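Local coordinates for protein dihydroxyacetone kinase (Citrobacter freundii, PDB 1UN8) that catalyses the ATP-dependent phosphorylation of dihydroxyacetone to dihydroxyacetone phosphate, working as a homodimer that needs a divalent metal ion, at residues R397-L402 / E422-V427; I69-L74 / E321-N326; S2-N7 / H197-T202; A246-T251 / S279-R284; M257-G262 / A292-A297. One frame throughout, in Å; residues are numbered along the deposited sequence.

Contact 1: R397-L402 / E422-V427; sequences REIASL and ERLTVV
Glu398 lays its aliphatic part over Val427: its CG comes 3.4 Å from Val427 CG2, the branch that stands anti to the carbonyl carbon of the valine. Beyond this apolar overlap the glutamate reaches Arg423. Its CG leaves anti to the backbone N and the chain then bends at chi2, which carries the carboxylate along helix 413-427 from the valine towards the arginine. There Glu398 OE2 meets Arg423 NH1 at 2.5 Å in a salt bridge. The oxygen lies at the edge of the guanidinium and near its plane, but the carboxylate is turned 83° against that plane; only OE2 bonds, Glu398 OE1 staying 4.1 Å from Arg423 NH1. The hydrogen bond within this pair is weak, its N-H...O angle being 118°. Arg423 bends at chi2 and chi3, and its CD packs against Leu402 CD1 at 3.9 Å, the two side chains crossing at about a right angle. On the buried side of the salt bridge, Ile399 CG1 and Leu424 CD2 approach to 4.2 Å, again nearly perpendicular. The short helix axes pass 10.2 Å apart at 127°, nearer antiparallel than parallel. Both belong to the eight-helix barrel of the C-terminal, ATP-binding domain. Ile399 also touches the phospholipid held in the barrel pocket, so this apolar pair lies at the edge of the lipid site. Helix 388-404 leans on helix 356-371 through Ile399 and Val362, while Leu424 packs helix 413-427 against Met436 and Phe440 of helix 430-448.

Contact 2: I69-L74 / E321-N326; sequences IGKGML and EVETSN
Lys71 and Glu323 supply the direct hydrogen bond between the two loops: Glu323 N donates to Lys71 O at 2.8 Å, in the carbonyl plane and fairly straight at 159°. A weaker CA-H...O contact runs beside it, with Gly70 CA 3.3 Å from Glu323 O. Two waters extend the polar seam. One receives the N-H of Lys71 and donates to both Glu323 O and Glu323 OE1; the other joins Ile69 O to Ser325 N. Charge contributes more loosely, since Lys71 NZ stays 4.4 Å from Glu323 OE2, beyond salt-bridge range. The extended lysine instead passes its methylenes slantwise across the carboxylate, Lys71 CD 3.7 Å from Glu323 CD. Apolar contacts lie on the far side of the backbone seam, where Met73 SD sits 4.1 Å from Val322 CG2 and Met73 CB 4.0 Å from Thr324 CG2. Helix 155-167 covers this side, His159 touching Met73 and Lys160 touching Val322. Gly70 and Gly72 bring their CA atoms close to the 321-326 loop, with backbone angles that favour glycine. Gly70 to Met73 form a type II beta turn, with Gly72 at its third position, where glycine is commonly found.

Contact 3: S2-N7 / H197-T202; sequences SQFFFN and HLPQET
Neither segment is regular and no direct hydrogen bond joins them; the backbones come closest at Ser2 and Glu201, with CA of Ser2 4.9 Å from CA of Glu201, and Pro199 is the centre of an inverse gamma turn. That turn presents the proline to Phe4. Pro199 CB stands 3.6 Å from the centroid of the Phe4 ring and only 6° off its normal, a CH-pi contact over the face, while His197 O lies at the ring edge, 3.5 Å from Phe4 CD1. The ring gets there because its CG is anti to the backbone N (chi1 -160°). Phe6 crosses the same proline at about a right angle, its CD2 4.1 Å from Pro199 CB. Nearer the N-terminus, the Gln3 amide stacks on one face of the His197 ring, their planes 30° apart, with Gln3 CD offset toward the rim. Water bridges Gln3 N to Leu198 O, and His197 ND1 is bonded to Asp299. The second subunit takes up backbone groups here: its Gln231 bonds Phe4 N, its Glu268 Phe5 N and its Lys301 Gln3 O. Between these two segments the grip is CH-pi, amide-ring stacking and water, whereas direct polar bonds to the second subunit tie the N-terminal arm into the dimer.

Contact 4: A246-T251 / S279-R284; sequences AALPET and SPLHSR
This is a sparse contact between two surface loops at one end of the second sheet of the DhaK region, joined by one arginine and a leucine pair. Arg284 reaches across to the carbonyl of Pro249: Arg284 NH2 donates to Pro249 O at 3.2 Å, and NH1 adds a weak bond to that oxygen at 3.3 Å. The fit is imperfect, for the NH2 donor lies 42° out of the carbonyl plane and the oxygen is itself 18° out of the guanidinium plane. Residues that follow the proline close over one face of the group, Thr251 CA 3.7 Å above the guanidinium plane and Glu250 O 3.8 Å above it. A bend at chi3 (55°) turns the arginine's end, and a further bond from NE to Gly252 O, just past the segment, limits its rotation. Segment 246-251 is the link from helix 233-247 to strand 254-260, while 279-284 closes a beta-alpha-beta crossover, leading from helix 266-277 into the parallel strand 285-292, so the contact ties together the starts of two adjacent strands. On the buried side, Leu248 CD1 meets Leu281 CD1 at 4.2 Å. Both leucines also rest on Leu254 of strand 254-260, and Leu248 packs further on Phe187 and Val309.

Contact 5: M257-G262 / A292-A297; sequences MINNLG and ASLVTA
Asn259 forms the tight centre of this contact, gripping the loop at Leu294 and Val295 with both ends of its amide. Asn259 OD1 accepts from Leu294 N at 2.8 Å, nearly along the C=O axis, and from Val295 N at 2.9 Å, with that donor 36° out of the carbonyl plane. ND2 returns a bond to Val295 O at 2.7 Å, the acceptor lying in the amide plane, and also reaches Ser304. CG anti to the backbone N (chi1 177°) carries the amide to the backbone of Leu294 and Val295. Backbone bonds flank it: Ala292 N to Ile258 O and Asn260 N to Ala292 O make a parallel bridge, and Ala297 N to Leu261 O rejoins the chains further on. Met257 SD packs on Leu294 CD1 at 3.6 Å. The looser margin is at Ser293, whose CB points away from segment 257-262 and which packs on Val266 of the second subunit. Asn260 turns its OD1 forward to Gly262 N, an Asx turn ending the strand. Three bonds hold the Asn259 amide to this loop and leave little freedom for it to rotate; the loop brings Val295 near substrate-binding His61 and Lys109, and Thr296 O is bonded to His61 ND1.

Contacts 2, 4 and 5 lie in the DhaK region, with contact 3 beside them, whereas contact 1 stands alone in the helical barrel, its centre 53 to 63 Å from theirs. Along the chain, contacts 2 and 3 interlock, as do 4 and 5; contacts 4 and 5 both fall between the two segments of contact 2, and contact 1 follows all of them. Contacts 4 and 5 share strands 254-260 and 285-292, one towards their starts and the other towards their ends. Contact 5 touches contact 2. The wide separation keeps substrate-binding and ATP-binding parts in separate domains. Contacts 1, 3 and 5 all meet the second subunit, consistent with these parts meeting across the dimer.

Contact 1: R397-L402 / E422-V427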
# COMPACT_ATOMS: atom_id res chain seq x y z
N ARG A 397 -5.28 -39.69 31.22
CA ARG A 397 -6.57 -39.92 31.85
C ARG A 397 -7.72 -40.08 30.86
O ARG A 397 -8.66 -40.84 31.11
CB ARG A 397 -6.86 -38.80 32.85
CG ARG A 397 -5.94 -38.85 34.05
CD ARG A 397 -5.78 -37.52 34.76
NE ARG A 397 -4.68 -37.58 35.72
CZ ARG A 397 -4.12 -36.52 36.29
NH1 ARG A 397 -4.55 -35.30 36.00
NH2 ARG A 397 -3.11 -36.69 37.15
N GLU A 398 -7.65 -39.37 29.74
CA GLU A 398 -8.69 -39.46 28.73
C GLU A 398 -8.71 -40.86 28.16
O GLU A 398 -9.77 -41.45 27.96
CB GLU A 398 -8.44 -38.44 27.61
CG GLU A 398 -9.47 -38.46 26.47
CD GLU A 398 -10.92 -38.38 26.96
OE1 GLU A 398 -11.19 -37.70 27.97
OE2 GLU A 398 -11.80 -39.00 26.30
N ILE A 399 -7.53 -41.42 27.89
CA ILE A 399 -7.46 -42.77 27.35
C ILE A 399 -7.71 -43.80 28.44
O ILE A 399 -8.20 -44.89 28.17
CB ILE A 399 -6.09 -43.04 26.69
CG1 ILE A 399 -5.80 -41.97 25.64
CG2 ILE A 399 -6.09 -44.41 26.03
CD1 ILE A 399 -6.78 -41.94 24.52
N ALA A 400 -7.36 -43.44 29.68
CA ALA A 400 -7.56 -44.33 30.83
C ALA A 400 -9.06 -44.46 31.07
O ALA A 400 -9.58 -45.56 31.30
CB ALA A 400 -6.89 -43.75 32.06
N SER A 401 -9.74 -43.32 31.03
CA SER A 401 -11.18 -43.27 31.23
C SER A 401 -11.82 -44.21 30.21
O SER A 401 -12.49 -45.17 30.57
CB SER A 401 -11.69 -41.85 31.02
OG SER A 401 -13.09 -41.79 31.22
N LEU A 402 -11.60 -43.94 28.93
CA LEU A 402 -12.15 -44.78 27.87
C LEU A 402 -11.84 -46.24 28.17
O LEU A 402 -12.69 -47.11 27.99
CB LEU A 402 -11.56 -44.39 26.52
CG LEU A 402 -12.10 -43.07 25.98
CD1 LEU A 402 -11.32 -42.64 24.74
CD2 LEU A 402 -13.58 -43.24 25.66
N GLU A 422 -7.12 -39.39 17.49
CA GLU A 422 -8.24 -38.48 17.35
C GLU A 422 -8.58 -37.78 18.66
O GLU A 422 -8.90 -36.60 18.67
CB GLU A 422 -9.46 -39.24 16.86
CG GLU A 422 -10.66 -38.36 16.54
CD GLU A 422 -11.95 -39.15 16.41
OE1 GLU A 422 -12.50 -39.58 17.46
OE2 GLU A 422 -12.41 -39.35 15.27
N ARG A 423 -8.48 -38.50 19.76
CA ARG A 423 -8.84 -37.94 21.06
C ARG A 423 -7.82 -37.06 21.80
O ARG A 423 -8.20 -36.18 22.56
CB ARG A 423 -9.28 -39.08 21.98
CG ARG A 423 -10.49 -39.86 21.49
CD ARG A 423 -11.72 -39.59 22.36
NE ARG A 423 -12.29 -38.28 22.10
CZ ARG A 423 -12.85 -37.50 23.03
NH1 ARG A 423 -12.89 -37.91 24.29
NH2 ARG A 423 -13.36 -36.32 22.69
N LEU A 424 -6.53 -37.29 21.59
CA LEU A 424 -5.52 -36.51 22.30
C LEU A 424 -5.60 -34.99 22.17
O LEU A 424 -5.66 -34.30 23.18
CB LEU A 424 -4.11 -37.01 21.94
CG LEU A 424 -3.79 -38.44 22.40
CD1 LEU A 424 -2.32 -38.76 22.15
CD2 LEU A 424 -4.13 -38.60 23.88
N THR A 425 -5.60 -34.47 20.94
CA THR A 425 -5.66 -33.01 20.75
C THR A 425 -6.88 -32.37 21.39
O THR A 425 -6.87 -31.19 21.74
CB THR A 425 -5.68 -32.63 19.26
OG1 THR A 425 -6.63 -33.45 18.58
CG2 THR A 425 -4.31 -32.78 18.65
N VAL A 426 -7.95 -33.15 21.53
CA VAL A 426 -9.17 -32.63 22.13
C VAL A 426 -8.97 -32.38 23.62
O VAL A 426 -9.53 -31.43 24.18
CB VAL A 426 -10.34 -33.61 21.93
CG1 VAL A 426 -11.58 -33.11 22.67
CG2 VAL A 426 -10.63 -33.76 20.45
N VAL A 427 -8.18 -33.23 24.26
CA VAL A 427 -7.94 -33.10 25.69
C VAL A 427 -6.59 -32.45 26.01
O VAL A 427 -6.40 -31.89 27.09
CB VAL A 427 -8.02 -34.48 26.35
CG1 VAL A 427 -7.71 -34.36 27.84
CG2 VAL A 427 -9.41 -35.06 26.14

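Contact 2: I69-L74 / E321-N326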
# COMPACT_ATOMS: atom_id res chain seq x y z
N ILE A 69 -0.15 8.21 -17.00
CA ILE A 69 0.34 8.73 -18.27
C ILE A 69 0.24 7.57 -19.26
O ILE A 69 0.63 6.44 -18.95
CB ILE A 69 1.82 9.19 -18.14
CG1 ILE A 69 1.92 10.50 -17.39
CG2 ILE A 69 2.48 9.29 -19.53
CD1 ILE A 69 3.34 10.85 -17.03
N GLY A 70 -0.29 7.85 -20.45
CA GLY A 70 -0.42 6.84 -21.49
C GLY A 70 -1.69 6.94 -22.31
O GLY A 70 -2.61 7.73 -21.98
N LYS A 71 -1.66 6.12 -23.30
CA LYS A 71 -2.80 6.06 -24.19
C LYS A 71 -4.13 5.97 -23.43
O LYS A 71 -4.33 5.08 -22.61
CB LYS A 71 -2.63 4.86 -25.12
CG LYS A 71 -3.68 4.73 -26.21
CD LYS A 71 -3.42 3.47 -27.04
CE LYS A 71 -4.45 3.32 -28.14
NZ LYS A 71 -4.24 2.04 -28.88
N GLY A 72 -5.02 6.92 -23.70
CA GLY A 72 -6.32 6.93 -23.03
C GLY A 72 -6.37 7.83 -21.81
O GLY A 72 -7.45 8.04 -21.23
N MET A 73 -5.21 8.35 -21.40
CA MET A 73 -5.12 9.23 -20.24
C MET A 73 -4.06 10.31 -20.41
O MET A 73 -3.83 10.80 -21.52
CB MET A 73 -4.83 8.43 -18.96
CG MET A 73 -6.02 7.62 -18.47
SD MET A 73 -5.82 6.83 -16.84
CE MET A 73 -6.55 8.07 -15.78
N LEU A 74 -3.41 10.68 -19.31
CA LEU A 74 -2.41 11.74 -19.32
C LEU A 74 -1.35 11.64 -20.40
O LEU A 74 -0.86 10.55 -20.71
CB LEU A 74 -1.74 11.80 -17.95
CG LEU A 74 -2.22 12.93 -17.02
CD1 LEU A 74 -3.72 13.17 -17.18
CD2 LEU A 74 -1.86 12.58 -15.58
N GLU A 321 -10.41 0.68 -22.00
CA GLU A 321 -9.07 0.29 -21.60
C GLU A 321 -8.12 1.41 -21.96
O GLU A 321 -8.32 2.12 -22.94
CB GLU A 321 -8.63 -0.98 -22.33
CG GLU A 321 -9.56 -2.17 -22.17
CD GLU A 321 -9.04 -3.42 -22.87
OE1 GLU A 321 -8.72 -3.34 -24.08
OE2 GLU A 321 -8.95 -4.48 -22.21
N VAL A 322 -7.08 1.58 -21.14
CA VAL A 322 -6.06 2.60 -21.40
C VAL A 322 -4.72 1.91 -21.21
O VAL A 322 -4.68 0.72 -20.88
CB VAL A 322 -6.19 3.80 -20.43
CG1 VAL A 322 -7.55 4.45 -20.60
CG2 VAL A 322 -6.01 3.33 -18.98
N GLU A 323 -3.62 2.62 -21.43
CA GLU A 323 -2.30 2.02 -21.25
C GLU A 323 -1.47 2.83 -20.27
O GLU A 323 -0.66 3.67 -20.68
CB GLU A 323 -1.56 1.94 -22.57
CG GLU A 323 -2.38 1.35 -23.68
CD GLU A 323 -1.56 1.08 -24.91
OE1 GLU A 323 -0.58 1.84 -25.15
OE2 GLU A 323 -1.90 0.12 -25.64
N THR A 324 -1.66 2.57 -18.98
CA THR A 324 -0.91 3.28 -17.95
C THR A 324 -0.37 2.31 -16.91
O THR A 324 -0.79 1.16 -16.83
CB THR A 324 -1.80 4.32 -17.25
OG1 THR A 324 -2.92 3.66 -16.64
CG2 THR A 324 -2.30 5.36 -18.25
N SER A 325 0.57 2.79 -16.10
CA SER A 325 1.15 1.93 -15.08
C SER A 325 0.19 1.56 -13.97
O SER A 325 0.35 0.50 -13.36
CB SER A 325 2.36 2.61 -14.44
OG SER A 325 3.36 2.90 -15.40
N ASN A 326 -0.80 2.41 -13.69
CA ASN A 326 -1.64 2.12 -12.53
C ASN A 326 -3.17 2.24 -12.64
O ASN A 326 -3.85 2.10 -11.62
CB ASN A 326 -1.16 2.99 -11.37
CG ASN A 326 0.28 2.73 -11.01
OD1 ASN A 326 0.59 1.85 -10.21
ND2 ASN A 326 1.17 3.52 -11.58
O HOH W 1 1.57 5.44 -16.54
O HOH W 2 0.00 4.29 -23.74

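Contact 3: S2-N7 / H197-T202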
# COMPACT_ATOMS: atom_id res chain seq x y z
N SER A 2 13.22 11.42 10.94
CA SER A 2 12.78 10.97 9.63
C SER A 2 12.66 9.45 9.54
O SER A 2 13.64 8.73 9.73
CB SER A 2 13.77 11.48 8.58
OG SER A 2 13.78 10.68 7.42
N GLN A 3 11.45 8.96 9.25
CA GLN A 3 11.19 7.52 9.09
C GLN A 3 10.79 7.39 7.61
O GLN A 3 9.62 7.19 7.28
CB GLN A 3 10.05 7.08 10.01
CG GLN A 3 10.00 5.57 10.25
CD GLN A 3 8.86 5.15 11.17
OE1 GLN A 3 8.67 5.73 12.23
NE2 GLN A 3 8.10 4.14 10.75
N PHE A 4 11.78 7.49 6.72
CA PHE A 4 11.52 7.47 5.29
C PHE A 4 12.68 6.84 4.51
O PHE A 4 13.83 7.16 4.75
CB PHE A 4 11.34 8.94 4.84
CG PHE A 4 10.61 9.13 3.54
CD1 PHE A 4 9.29 9.60 3.54
CD2 PHE A 4 11.24 8.93 2.32
CE1 PHE A 4 8.63 9.87 2.36
CE2 PHE A 4 10.58 9.20 1.12
CZ PHE A 4 9.28 9.67 1.14
N PHE A 5 12.37 5.95 3.57
CA PHE A 5 13.43 5.35 2.76
C PHE A 5 13.75 6.29 1.59
O PHE A 5 12.92 6.50 0.70
CB PHE A 5 12.99 4.01 2.16
CG PHE A 5 12.94 2.88 3.16
CD1 PHE A 5 11.73 2.27 3.48
CD2 PHE A 5 14.11 2.38 3.74
CE1 PHE A 5 11.68 1.19 4.36
CE2 PHE A 5 14.07 1.29 4.62
CZ PHE A 5 12.86 0.70 4.93
N PHE A 6 14.95 6.86 1.61
CA PHE A 6 15.40 7.74 0.54
C PHE A 6 16.91 7.89 0.64
O PHE A 6 17.52 7.44 1.61
CB PHE A 6 14.67 9.10 0.58
CG PHE A 6 15.14 10.05 1.65
CD1 PHE A 6 16.16 10.97 1.39
CD2 PHE A 6 14.53 10.06 2.91
CE1 PHE A 6 16.56 11.89 2.37
CE2 PHE A 6 14.92 10.98 3.89
CZ PHE A 6 15.94 11.89 3.62
N ASN A 7 17.51 8.51 -0.37
CA ASN A 7 18.96 8.72 -0.41
C ASN A 7 19.25 10.20 -0.24
O ASN A 7 19.28 10.70 0.88
CB ASN A 7 19.50 8.21 -1.74
CG ASN A 7 21.01 8.14 -1.77
OD1 ASN A 7 21.68 8.51 -0.81
ND2 ASN A 7 21.55 7.67 -2.88
N HIS A 197 4.51 10.32 7.07
CA HIS A 197 5.89 10.55 7.46
C HIS A 197 6.55 11.32 6.33
O HIS A 197 6.48 10.91 5.17
CB HIS A 197 6.63 9.23 7.67
CG HIS A 197 6.18 8.47 8.89
ND1 HIS A 197 5.48 7.29 8.81
CD2 HIS A 197 6.30 8.76 10.21
CE1 HIS A 197 5.19 6.87 10.03
NE2 HIS A 197 5.67 7.75 10.89
N LEU A 198 7.18 12.43 6.66
CA LEU A 198 7.84 13.25 5.65
C LEU A 198 9.31 12.88 5.53
O LEU A 198 9.92 12.44 6.50
CB LEU A 198 7.71 14.72 6.03
CG LEU A 198 6.27 15.23 6.06
CD1 LEU A 198 6.25 16.65 6.61
CD2 LEU A 198 5.66 15.20 4.64
N PRO A 199 9.90 13.05 4.34
CA PRO A 199 11.31 12.72 4.13
C PRO A 199 12.24 13.77 4.74
O PRO A 199 13.14 14.30 4.07
CB PRO A 199 11.43 12.65 2.61
CG PRO A 199 10.47 13.69 2.17
CD PRO A 199 9.27 13.45 3.07
N GLN A 200 12.04 14.06 6.02
CA GLN A 200 12.84 15.06 6.72
C GLN A 200 12.64 15.01 8.22
O GLN A 200 11.69 14.40 8.72
CB GLN A 200 12.46 16.45 6.23
CG GLN A 200 11.08 16.83 6.70
CD GLN A 200 10.40 17.80 5.76
OE1 GLN A 200 10.39 17.61 4.54
NE2 GLN A 200 9.80 18.86 6.33
N GLU A 201 13.53 15.68 8.93
CA GLU A 201 13.47 15.76 10.38
C GLU A 201 12.33 16.72 10.70
O GLU A 201 12.21 17.77 10.08
CB GLU A 201 14.80 16.32 10.88
CG GLU A 201 15.10 16.13 12.34
CD GLU A 201 16.51 16.58 12.67
OE1 GLU A 201 17.45 16.09 12.00
OE2 GLU A 201 16.68 17.41 13.59
N THR A 202 11.47 16.37 11.66
CA THR A 202 10.36 17.24 12.01
C THR A 202 10.29 17.56 13.50
O THR A 202 11.10 17.07 14.29
CB THR A 202 9.00 16.63 11.59
OG1 THR A 202 8.88 15.31 12.14
CG2 THR A 202 8.89 16.56 10.07
O HOH W 3 9.33 10.80 8.75
O HOH W 4 5.99 7.57 13.47

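Contact 4: A246-T251 / S279-R284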
# COMPACT_ATOMS: atom_id res chain seq x y z
N ALA A 246 -25.54 13.07 0.57
CA ALA A 246 -26.07 14.42 0.67
C ALA A 246 -25.56 15.31 -0.47
O ALA A 246 -26.20 16.30 -0.82
CB ALA A 246 -25.69 15.04 2.02
N ALA A 247 -24.43 14.95 -1.06
CA ALA A 247 -23.89 15.75 -2.15
C ALA A 247 -24.25 15.20 -3.51
O ALA A 247 -24.22 15.92 -4.50
CB ALA A 247 -22.38 15.84 -2.02
N LEU A 248 -24.59 13.92 -3.57
CA LEU A 248 -24.94 13.28 -4.82
C LEU A 248 -26.39 13.51 -5.20
O LEU A 248 -27.20 13.86 -4.35
CB LEU A 248 -24.71 11.77 -4.71
CG LEU A 248 -23.27 11.26 -4.65
CD1 LEU A 248 -23.23 9.87 -4.04
CD2 LEU A 248 -22.68 11.27 -6.06
N PRO A 249 -26.73 13.35 -6.49
CA PRO A 249 -28.12 13.53 -6.93
C PRO A 249 -28.92 12.46 -6.18
O PRO A 249 -28.35 11.44 -5.80
CB PRO A 249 -28.04 13.25 -8.43
CG PRO A 249 -26.67 13.70 -8.77
CD PRO A 249 -25.84 13.16 -7.65
N GLU A 250 -30.21 12.67 -5.97
CA GLU A 250 -30.97 11.67 -5.23
C GLU A 250 -31.18 10.37 -6.02
O GLU A 250 -31.60 9.37 -5.45
CB GLU A 250 -32.31 12.25 -4.77
CG GLU A 250 -33.46 12.07 -5.75
CD GLU A 250 -34.78 12.53 -5.17
OE1 GLU A 250 -34.91 13.75 -4.92
OE2 GLU A 250 -35.67 11.68 -4.96
N THR A 251 -30.88 10.38 -7.31
CA THR A 251 -31.02 9.17 -8.11
C THR A 251 -29.92 9.09 -9.16
O THR A 251 -29.29 10.09 -9.50
CB THR A 251 -32.39 9.10 -8.85
OG1 THR A 251 -32.42 10.07 -9.91
CG2 THR A 251 -33.54 9.35 -7.88
N SER A 279 -23.33 -0.43 2.74
CA SER A 279 -23.83 0.89 3.07
C SER A 279 -25.06 1.23 2.24
O SER A 279 -25.34 0.59 1.23
CB SER A 279 -22.74 1.95 2.86
OG SER A 279 -22.49 2.17 1.48
N PRO A 280 -25.82 2.25 2.66
CA PRO A 280 -27.01 2.67 1.93
C PRO A 280 -26.67 3.07 0.50
O PRO A 280 -27.56 3.25 -0.33
CB PRO A 280 -27.52 3.85 2.74
CG PRO A 280 -27.06 3.52 4.12
CD PRO A 280 -25.67 3.02 3.90
N LEU A 281 -25.38 3.19 0.21
CA LEU A 281 -24.91 3.58 -1.11
C LEU A 281 -24.89 2.40 -2.06
O LEU A 281 -24.84 2.54 -3.29
CB LEU A 281 -23.50 4.16 -0.97
CG LEU A 281 -22.83 4.78 -2.19
CD1 LEU A 281 -23.68 5.89 -2.74
CD2 LEU A 281 -21.48 5.31 -1.77
N HIS A 282 -24.93 1.22 -1.46
CA HIS A 282 -24.90 -0.07 -2.13
C HIS A 282 -25.77 -0.29 -3.38
O HIS A 282 -25.26 -0.68 -4.43
CB HIS A 282 -25.18 -1.15 -1.07
CG HIS A 282 -25.84 -2.38 -1.59
ND1 HIS A 282 -25.24 -3.24 -2.49
CD2 HIS A 282 -27.05 -2.93 -1.31
CE1 HIS A 282 -26.04 -4.26 -2.74
NE2 HIS A 282 -27.15 -4.09 -2.04
N SER A 283 -27.07 -0.05 -3.25
CA SER A 283 -28.01 -0.27 -4.35
C SER A 283 -27.82 0.58 -5.60
O SER A 283 -28.53 0.39 -6.58
CB SER A 283 -29.45 -0.09 -3.85
OG SER A 283 -29.66 1.24 -3.40
N ARG A 284 -26.88 1.51 -5.59
CA ARG A 284 -26.68 2.37 -6.75
C ARG A 284 -25.31 2.19 -7.38
O ARG A 284 -24.98 2.86 -8.34
CB ARG A 284 -26.85 3.84 -6.35
CG ARG A 284 -28.20 4.13 -5.73
CD ARG A 284 -28.28 5.56 -5.22
NE ARG A 284 -27.97 6.53 -6.25
CZ ARG A 284 -27.84 7.83 -6.03
NH1 ARG A 284 -28.00 8.31 -4.81
NH2 ARG A 284 -27.52 8.65 -7.03

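Contact 5: M257-G262 / A292-A297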
# COMPACT_ATOMS: atom_id res chain seq x y z
N MET A 257 -14.80 4.78 -6.21
CA MET A 257 -13.39 4.47 -6.11
C MET A 257 -12.91 4.45 -4.65
O MET A 257 -13.02 5.46 -3.94
CB MET A 257 -12.57 5.48 -6.91
CG MET A 257 -11.08 5.42 -6.64
SD MET A 257 -10.13 6.46 -7.77
CE MET A 257 -10.90 8.06 -7.50
N ILE A 258 -12.41 3.30 -4.21
CA ILE A 258 -11.88 3.14 -2.86
C ILE A 258 -10.36 3.28 -2.96
O ILE A 258 -9.66 2.38 -3.43
CB ILE A 258 -12.22 1.74 -2.29
CG1 ILE A 258 -13.72 1.49 -2.40
CG2 ILE A 258 -11.78 1.64 -0.84
CD1 ILE A 258 -14.09 0.20 -3.08
N ASN A 259 -9.87 4.43 -2.52
CA ASN A 259 -8.47 4.80 -2.58
C ASN A 259 -7.73 4.70 -1.24
O ASN A 259 -8.20 5.20 -0.21
CB ASN A 259 -8.35 6.22 -3.13
CG ASN A 259 -6.92 6.73 -3.17
OD1 ASN A 259 -6.06 6.17 -3.86
ND2 ASN A 259 -6.65 7.81 -2.44
N ASN A 260 -6.56 4.08 -1.26
CA ASN A 260 -5.76 3.92 -0.07
C ASN A 260 -4.78 5.09 -0.04
O ASN A 260 -3.95 5.21 -0.94
CB ASN A 260 -4.99 2.61 -0.12
CG ASN A 260 -4.26 2.32 1.19
OD1 ASN A 260 -3.82 3.24 1.88
ND2 ASN A 260 -4.12 1.04 1.51
N LEU A 261 -4.87 5.95 0.98
CA LEU A 261 -3.96 7.09 1.04
C LEU A 261 -2.49 6.70 1.21
O LEU A 261 -1.59 7.54 1.08
CB LEU A 261 -4.39 8.06 2.15
CG LEU A 261 -5.41 9.16 1.81
CD1 LEU A 261 -5.67 9.23 0.32
CD2 LEU A 261 -6.68 8.93 2.57
N GLY A 262 -2.24 5.42 1.50
CA GLY A 262 -0.86 4.97 1.61
C GLY A 262 -0.45 4.12 2.78
O GLY A 262 0.50 3.34 2.66
N ALA A 292 -7.29 0.29 -3.86
CA ALA A 292 -5.94 0.39 -4.39
C ALA A 292 -5.34 1.74 -4.02
O ALA A 292 -6.06 2.70 -3.71
CB ALA A 292 -5.97 0.24 -5.91
N SER A 293 -4.01 1.82 -4.05
CA SER A 293 -3.32 3.06 -3.76
C SER A 293 -3.25 3.79 -5.08
O SER A 293 -2.40 3.47 -5.91
CB SER A 293 -1.92 2.78 -3.22
OG SER A 293 -1.97 2.07 -1.99
N LEU A 294 -4.14 4.76 -5.29
CA LEU A 294 -4.21 5.50 -6.55
C LEU A 294 -3.72 6.95 -6.46
O LEU A 294 -2.93 7.40 -7.29
CB LEU A 294 -5.63 5.44 -7.08
CG LEU A 294 -6.08 4.00 -7.31
CD1 LEU A 294 -7.56 3.95 -7.64
CD2 LEU A 294 -5.25 3.41 -8.43
N VAL A 295 -4.21 7.68 -5.46
CA VAL A 295 -3.78 9.07 -5.25
C VAL A 295 -3.46 9.07 -3.75
O VAL A 295 -4.36 9.13 -2.91
CB VAL A 295 -4.92 10.07 -5.55
CG1 VAL A 295 -4.46 11.48 -5.24
CG2 VAL A 295 -5.33 9.99 -7.01
N THR A 296 -2.17 9.00 -3.44
CA THR A 296 -1.74 8.92 -2.05
C THR A 296 -1.25 10.19 -1.41
O THR A 296 -1.19 11.23 -2.04
CB THR A 296 -0.62 7.88 -1.88
OG1 THR A 296 0.53 8.32 -2.61
CG2 THR A 296 -1.07 6.51 -2.38
N ALA A 297 -0.89 10.05 -0.14
CA ALA A 297 -0.35 11.13 0.69
C ALA A 297 0.80 10.42 1.41
O ALA A 297 0.78 10.23 2.63
CB ALA A 297 -1.41 11.61 1.70